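Local coordinates for protein CbbY (Rhodobacter sphaeroides, PDB 4UAS), which hydrolyses xylulose-1,5-bisphosphate, a potent inhibitor of Rubisco, to xylulose 5-phosphate and phosphate with the help of magnesium, at residues Ile2-Phe7 with Arg162-Pro167; Ile109-Ala114 with Ile137-Ala142. All blocks are in the same frame, centred on the assembly; numbering follows the deposited sequence.

Contact 1: residues Ile2-Phe7 with Arg162-Pro167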
loop_
_atom_site.group_PDB
_atom_site.type_symbol
_atom_site.label_atom_id
_atom_site.label_comp_id
_atom_site.label_asym_id
_atom_site.label_seq_id
_atom_site.Cartn_x
_atom_site.Cartn_y
_atom_site.Cartn_z
ATOM N N ILE A 2 19.885 -9.658 -5.545
ATOM C CA ILE A 2 19.121 -8.763 -4.647
ATOM C C ILE A 2 19.270 -9.209 -3.253
ATOM O O ILE A 2 19.197 -10.378 -2.985
ATOM C CB ILE A 2 17.610 -8.954 -5.070
ATOM C CG1 ILE A 2 17.377 -8.248 -6.398
ATOM C CG2 ILE A 2 16.577 -8.653 -4.024
ATOM C CD1 ILE A 2 17.649 -6.790 -6.358
ATOM N N GLU A 3 19.437 -8.252 -2.346
ATOM C CA GLU A 3 19.513 -8.555 -0.906
ATOM C C GLU A 3 18.247 -8.241 -0.133
ATOM O O GLU A 3 18.023 -8.773 0.915
ATOM C CB GLU A 3 20.678 -7.821 -0.254
ATOM C CG GLU A 3 22.010 -8.389 -0.737
ATOM C CD GLU A 3 23.234 -7.699 -0.215
ATOM O OE1 GLU A 3 23.106 -6.783 0.619
ATOM O OE2 GLU A 3 24.342 -8.090 -0.699
ATOM N N ALA A 4 17.348 -7.440 -0.714
ATOM C CA ALA A 4 16.077 -7.115 -0.050
ATOM C C ALA A 4 15.053 -6.771 -1.128
ATOM O O ALA A 4 15.379 -6.169 -2.117
ATOM C CB ALA A 4 16.200 -5.958 0.968
ATOM N N ILE A 5 13.786 -7.085 -0.809
ATOM C CA ILE A 5 12.634 -6.644 -1.584
ATOM C C ILE A 5 11.725 -5.888 -0.671
ATOM O O ILE A 5 11.377 -6.362 0.418
ATOM C CB ILE A 5 11.878 -7.854 -2.225
ATOM C CG1 ILE A 5 12.807 -8.814 -2.955
ATOM C CG2 ILE A 5 10.783 -7.340 -3.112
ATOM C CD1 ILE A 5 12.184 -10.158 -3.300
ATOM N N LEU A 6 11.307 -4.729 -1.177
ATOM C CA LEU A 6 10.416 -3.812 -0.444
ATOM C C LEU A 6 9.072 -3.778 -1.173
ATOM O O LEU A 6 9.021 -3.451 -2.359
ATOM C CB LEU A 6 11.034 -2.439 -0.315
ATOM C CG LEU A 6 12.308 -2.404 0.496
ATOM C CD1 LEU A 6 13.528 -2.694 -0.318
ATOM C CD2 LEU A 6 12.491 -1.037 1.164
ATOM N N PHE A 7 8.021 -4.134 -0.489
ATOM C CA PHE A 7 6.673 -4.201 -1.030
ATOM C C PHE A 7 5.784 -3.076 -0.568
ATOM O O PHE A 7 5.597 -2.850 0.605
ATOM C CB PHE A 7 5.970 -5.481 -0.594
ATOM C CG PHE A 7 6.602 -6.750 -1.121
ATOM C CD1 PHE A 7 6.102 -7.374 -2.261
ATOM C CD2 PHE A 7 7.656 -7.350 -0.459
ATOM C CE1 PHE A 7 6.654 -8.592 -2.701
ATOM C CE2 PHE A 7 8.221 -8.507 -0.946
ATOM C CZ PHE A 7 7.707 -9.130 -2.031
ATOM N N ARG A 162 16.898 1.829 6.071
ATOM C CA ARG A 162 17.718 1.983 7.250
ATOM C C ARG A 162 17.529 0.788 8.171
ATOM O O ARG A 162 18.484 0.234 8.743
ATOM C CB ARG A 162 17.471 3.316 7.950
ATOM C CG ARG A 162 18.496 3.499 9.101
ATOM C CD ARG A 162 18.489 4.796 9.791
ATOM N NE ARG A 162 17.242 5.067 10.148
ATOM C CZ ARG A 162 16.314 5.930 9.563
ATOM N NH1 ARG A 162 16.448 6.861 8.624
ATOM N NH2 ARG A 162 15.190 5.834 10.074
ATOM N N GLU A 163 16.290 0.383 8.394
ATOM C CA GLU A 163 15.996 -0.752 9.263
ATOM C C GLU A 163 16.497 -2.054 8.683
ATOM O O GLU A 163 16.981 -2.899 9.425
ATOM C CB GLU A 163 14.507 -0.834 9.582
ATOM C CG GLU A 163 14.053 0.310 10.448
ATOM C CD GLU A 163 12.731 0.186 11.110
ATOM O OE1 GLU A 163 12.740 -0.180 12.295
ATOM O OE2 GLU A 163 11.754 0.451 10.456
ATOM N N LEU A 164 16.406 -2.238 7.365
ATOM C CA LEU A 164 16.939 -3.411 6.709
ATOM C C LEU A 164 18.436 -3.458 6.744
ATOM O O LEU A 164 19.013 -4.577 6.714
ATOM C CB LEU A 164 16.517 -3.442 5.226
ATOM C CG LEU A 164 15.078 -3.836 4.931
ATOM C CD1 LEU A 164 14.715 -3.428 3.498
ATOM C CD2 LEU A 164 14.813 -5.349 5.148
ATOM N N ASP A 165 19.055 -2.279 6.761
ATOM C CA ASP A 165 20.479 -2.112 6.656
ATOM C C ASP A 165 20.961 -2.733 5.343
ATOM O O ASP A 165 21.965 -3.491 5.325
ATOM C CB ASP A 165 21.226 -2.649 7.892
ATOM C CG ASP A 165 22.668 -2.186 7.895
ATOM O OD1 ASP A 165 22.936 -0.984 7.515
ATOM O OD2 ASP A 165 23.534 -2.973 8.367
ATOM N N VAL A 166 20.315 -2.380 4.235
ATOM C CA VAL A 166 20.698 -2.838 2.863
ATOM C C VAL A 166 20.787 -1.544 2.074
ATOM O O VAL A 166 19.857 -0.716 2.137
ATOM C CB VAL A 166 19.644 -3.798 2.272
ATOM C CG1 VAL A 166 19.959 -4.149 0.851
ATOM C CG2 VAL A 166 19.551 -5.112 3.082
ATOM N N PRO A 167 21.869 -1.379 1.272
ATOM C CA PRO A 167 21.980 -0.168 0.430
ATOM C C PRO A 167 20.905 -0.285 -0.670
ATOM O O PRO A 167 20.624 -1.383 -1.173
ATOM C CB PRO A 167 23.384 -0.223 -0.141
ATOM C CG PRO A 167 23.960 -1.502 0.252
ATOM C CD PRO A 167 23.067 -2.227 1.183
#
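Leu164 pushes one methyl, CD1, between Ala4 and Leu6 on the strand, and the closely packed half of this contact gathers round that carbon. Ala4 CB lies 3.9 Å from Leu164 CD1, while Leu6 brings its isopropyl end to the same methyl, with Leu6 CG 4.0 Å from Leu164 CD1 and both of its own methyls about as near. The leucine side chains run in opposite directions past one another. Leu6 also touches Ala112 and Ala171 on the strands next to its own.

Toward Glu3 the contact thins out. After the helix ends, Asp165 takes a positive phi (59°) and the chain turns to bring Val166 back to the strand. With CG1 anti to the valine's backbone N (chi1 174°), Val166 CG1 rests 3.9 Å from Glu3 CB and Val166 CG2 4.1 Å from Ala4 CB. The carboxylate of Glu3 runs on past the valine to a salt bridge with Arg170, on the partly exposed side.

No hydrogen bond crosses between the segments: a helix end and its following loop pack by apolar side chains on a central strand, as in the Rossmann-like alpha/beta core of HAD hydrolases.

Contact 2: residues Ile109-Ala114 with Ile137-Ala142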
loop_
_atom_site.group_PDB
_atom_site.type_symbol
_atom_site.label_atom_id
_atom_site.label_comp_id
_atom_site.label_asym_id
_atom_site.label_seq_id
_atom_site.Cartn_x
_atom_site.Cartn_y
_atom_site.Cartn_z
ATOM N N ILE A 109 16.588 -13.798 1.267
ATOM C CA ILE A 109 16.439 -12.399 0.947
ATOM C C ILE A 109 15.513 -11.740 1.996
ATOM O O ILE A 109 14.452 -12.242 2.325
ATOM C CB ILE A 109 15.869 -12.289 -0.454
ATOM C CG1 ILE A 109 16.954 -12.707 -1.454
ATOM C CG2 ILE A 109 15.470 -10.842 -0.787
ATOM C CD1 ILE A 109 16.415 -12.942 -2.797
ATOM N N ARG A 110 15.924 -10.610 2.539
ATOM C CA ARG A 110 15.090 -9.974 3.556
ATOM C C ARG A 110 13.986 -9.156 2.863
ATOM O O ARG A 110 14.154 -8.577 1.807
ATOM C CB ARG A 110 15.944 -9.092 4.460
ATOM C CG ARG A 110 16.986 -9.896 5.215
ATOM C CD ARG A 110 17.719 -9.046 6.254
ATOM N NE ARG A 110 16.896 -8.888 7.474
ATOM C CZ ARG A 110 16.759 -7.733 8.155
ATOM N NH1 ARG A 110 17.400 -6.663 7.759
ATOM N NH2 ARG A 110 16.025 -7.632 9.255
ATOM N N LEU A 111 12.864 -9.062 3.547
ATOM C CA LEU A 111 11.615 -8.489 3.019
ATOM C C LEU A 111 11.113 -7.362 3.917
ATOM O O LEU A 111 11.092 -7.479 5.134
ATOM C CB LEU A 111 10.545 -9.593 2.946
ATOM C CG LEU A 111 10.917 -10.810 2.132
ATOM C CD1 LEU A 111 9.781 -11.827 2.141
ATOM C CD2 LEU A 111 11.328 -10.542 0.732
ATOM N N ALA A 112 10.616 -6.300 3.278
ATOM C CA ALA A 112 10.014 -5.184 3.972
ATOM C C ALA A 112 8.655 -4.844 3.357
ATOM O O ALA A 112 8.470 -5.006 2.123
ATOM C CB ALA A 112 10.898 -3.951 3.981
ATOM N N VAL A 113 7.793 -4.263 4.140
ATOM C CA VAL A 113 6.669 -3.461 3.686
ATOM C C VAL A 113 7.049 -1.992 3.823
ATOM O O VAL A 113 7.647 -1.597 4.805
ATOM C CB VAL A 113 5.412 -3.754 4.547
ATOM C CG1 VAL A 113 4.436 -2.638 4.641
ATOM C CG2 VAL A 113 4.793 -5.043 3.989
ATOM N N ALA A 114 6.678 -1.209 2.805
ATOM C CA ALA A 114 6.836 0.233 2.807
ATOM C C ALA A 114 5.519 0.815 2.291
ATOM O O ALA A 114 5.261 0.724 1.081
ATOM C CB ALA A 114 8.010 0.665 1.963
ATOM N N ILE A 137 6.105 -12.640 8.197
ATOM C CA ILE A 137 6.305 -12.556 6.748
ATOM C C ILE A 137 7.400 -11.569 6.415
ATOM O O ILE A 137 8.281 -11.890 5.639
ATOM C CB ILE A 137 5.000 -12.200 6.012
ATOM C CG1 ILE A 137 3.879 -13.187 6.377
ATOM C CG2 ILE A 137 5.170 -12.154 4.481
ATOM C CD1 ILE A 137 4.159 -14.597 5.962
ATOM N N PHE A 138 7.311 -10.359 7.018
ATOM C CA PHE A 138 8.211 -9.244 6.673
ATOM C C PHE A 138 9.184 -9.016 7.828
ATOM O O PHE A 138 8.786 -8.901 9.000
ATOM C CB PHE A 138 7.383 -8.017 6.381
ATOM C CG PHE A 138 6.461 -8.233 5.201
ATOM C CD1 PHE A 138 6.960 -8.195 3.896
ATOM C CD2 PHE A 138 5.118 -8.462 5.371
ATOM C CE1 PHE A 138 6.112 -8.447 2.819
ATOM C CE2 PHE A 138 4.271 -8.716 4.307
ATOM C CZ PHE A 138 4.760 -8.698 3.016
ATOM N N ASP A 139 10.434 -8.848 7.466
ATOM C CA ASP A 139 11.505 -8.554 8.435
ATOM C C ASP A 139 11.379 -7.123 8.963
ATOM O O ASP A 139 11.766 -6.844 10.111
ATOM C CB ASP A 139 12.840 -8.778 7.767
ATOM C CG ASP A 139 12.996 -10.203 7.296
ATOM O OD1 ASP A 139 13.132 -11.041 8.151
ATOM O OD2 ASP A 139 12.843 -10.474 6.089
ATOM N N VAL A 140 10.857 -6.221 8.143
ATOM C CA VAL A 140 10.740 -4.806 8.442
ATOM C C VAL A 140 9.383 -4.334 7.977
ATOM O O VAL A 140 8.953 -4.667 6.861
ATOM C CB VAL A 140 11.848 -4.000 7.726
ATOM C CG1 VAL A 140 11.573 -2.488 7.741
ATOM C CG2 VAL A 140 13.222 -4.282 8.360
ATOM N N ILE A 141 8.670 -3.569 8.814
ATOM C CA ILE A 141 7.394 -2.989 8.455
ATOM C C ILE A 141 7.488 -1.499 8.657
ATOM O O ILE A 141 7.602 -1.003 9.786
ATOM C CB ILE A 141 6.193 -3.581 9.231
ATOM C CG1 ILE A 141 6.109 -5.103 8.946
ATOM C CG2 ILE A 141 4.878 -2.911 8.851
ATOM C CD1 ILE A 141 5.159 -5.836 9.837
ATOM N N ALA A 142 7.440 -0.728 7.584
ATOM C CA ALA A 142 7.448 0.706 7.571
ATOM C C ALA A 142 6.045 1.141 7.077
ATOM O O ALA A 142 5.732 0.932 5.893
ATOM C CB ALA A 142 8.576 1.240 6.702
#
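Leu111 and Asp139 open a parallel strand pairing, the edge of the Rossmann-like HAD sheet, in which 110-114 and 140-142 are the two strands of a beta-alpha-beta unit. The backbone ladder runs from Val113 N to Val140 O, 3.0 Å, and on from Ala142 N to Val113 O, 2.9 Å. At its start Leu111 O accepts two donors, Asp139 N at 2.8 Å and, in the carbonyl plane, Val140 N.

Asp139 is worth following outward. Its CB lies near Leu111 O on one hand and Arg110 NH2 on the other. With chi1 at -60°, CG stands beside the aspartate's own backbone N, and the carboxylate turns back to the strand start, where OD2 takes a nearly straight bond (166°) from Leu111 N, 2.9 Å away, through its anti lone pair. The side chain thus stands in for a backbone acceptor. The guanidinium of Arg110, in one of its two modelled conformers, lies nearer to CB than to the oxygens; Arg110 NE stays 4.4 Å from Asp139 OD1, beyond a salt bridge.

The Phe138 side chain is set at a slant to that of Val113, with a ring face turned to it. The opposite face carries Ile137 CG2 toward the rim, while Leu111 CB approaches the ring obliquely. Without the ring, as with an alanine at this position, Val113 CG2 and Ile137 CG2 would probably face a gap where it had separated them. On the other sheet face, Ala112 CB packs against Val140 CB, and Val140 goes on to touch Leu164. Val113 CG2 sits 3.5 Å from the centroid of the Phe138 ring and only 3° off its normal, a CH-pi contact aimed at the middle of the face.

Overall arrangement
From the N terminus the chain lays down strand 4-7, whose end leads to Asp8, the probable nucleophile and a magnesium ligand, then runs through a long, mostly helical excursion to strand 110-114, which settles beside it: Phe7 N is 2.8 Å from Ala112 O and Phe7 O 2.9 Å from Ala114 N, both probable hydrogen bonds. Helix 119-129 then carries the chain to edge strand 140-142, and contact 2 closes that short loop. Helix 155-164 follows, and its end returns to the first strand to close contact 1, so the smaller loop is nested within the larger. Together they tie three neighbouring strands and helix 155-164 into one side of the core.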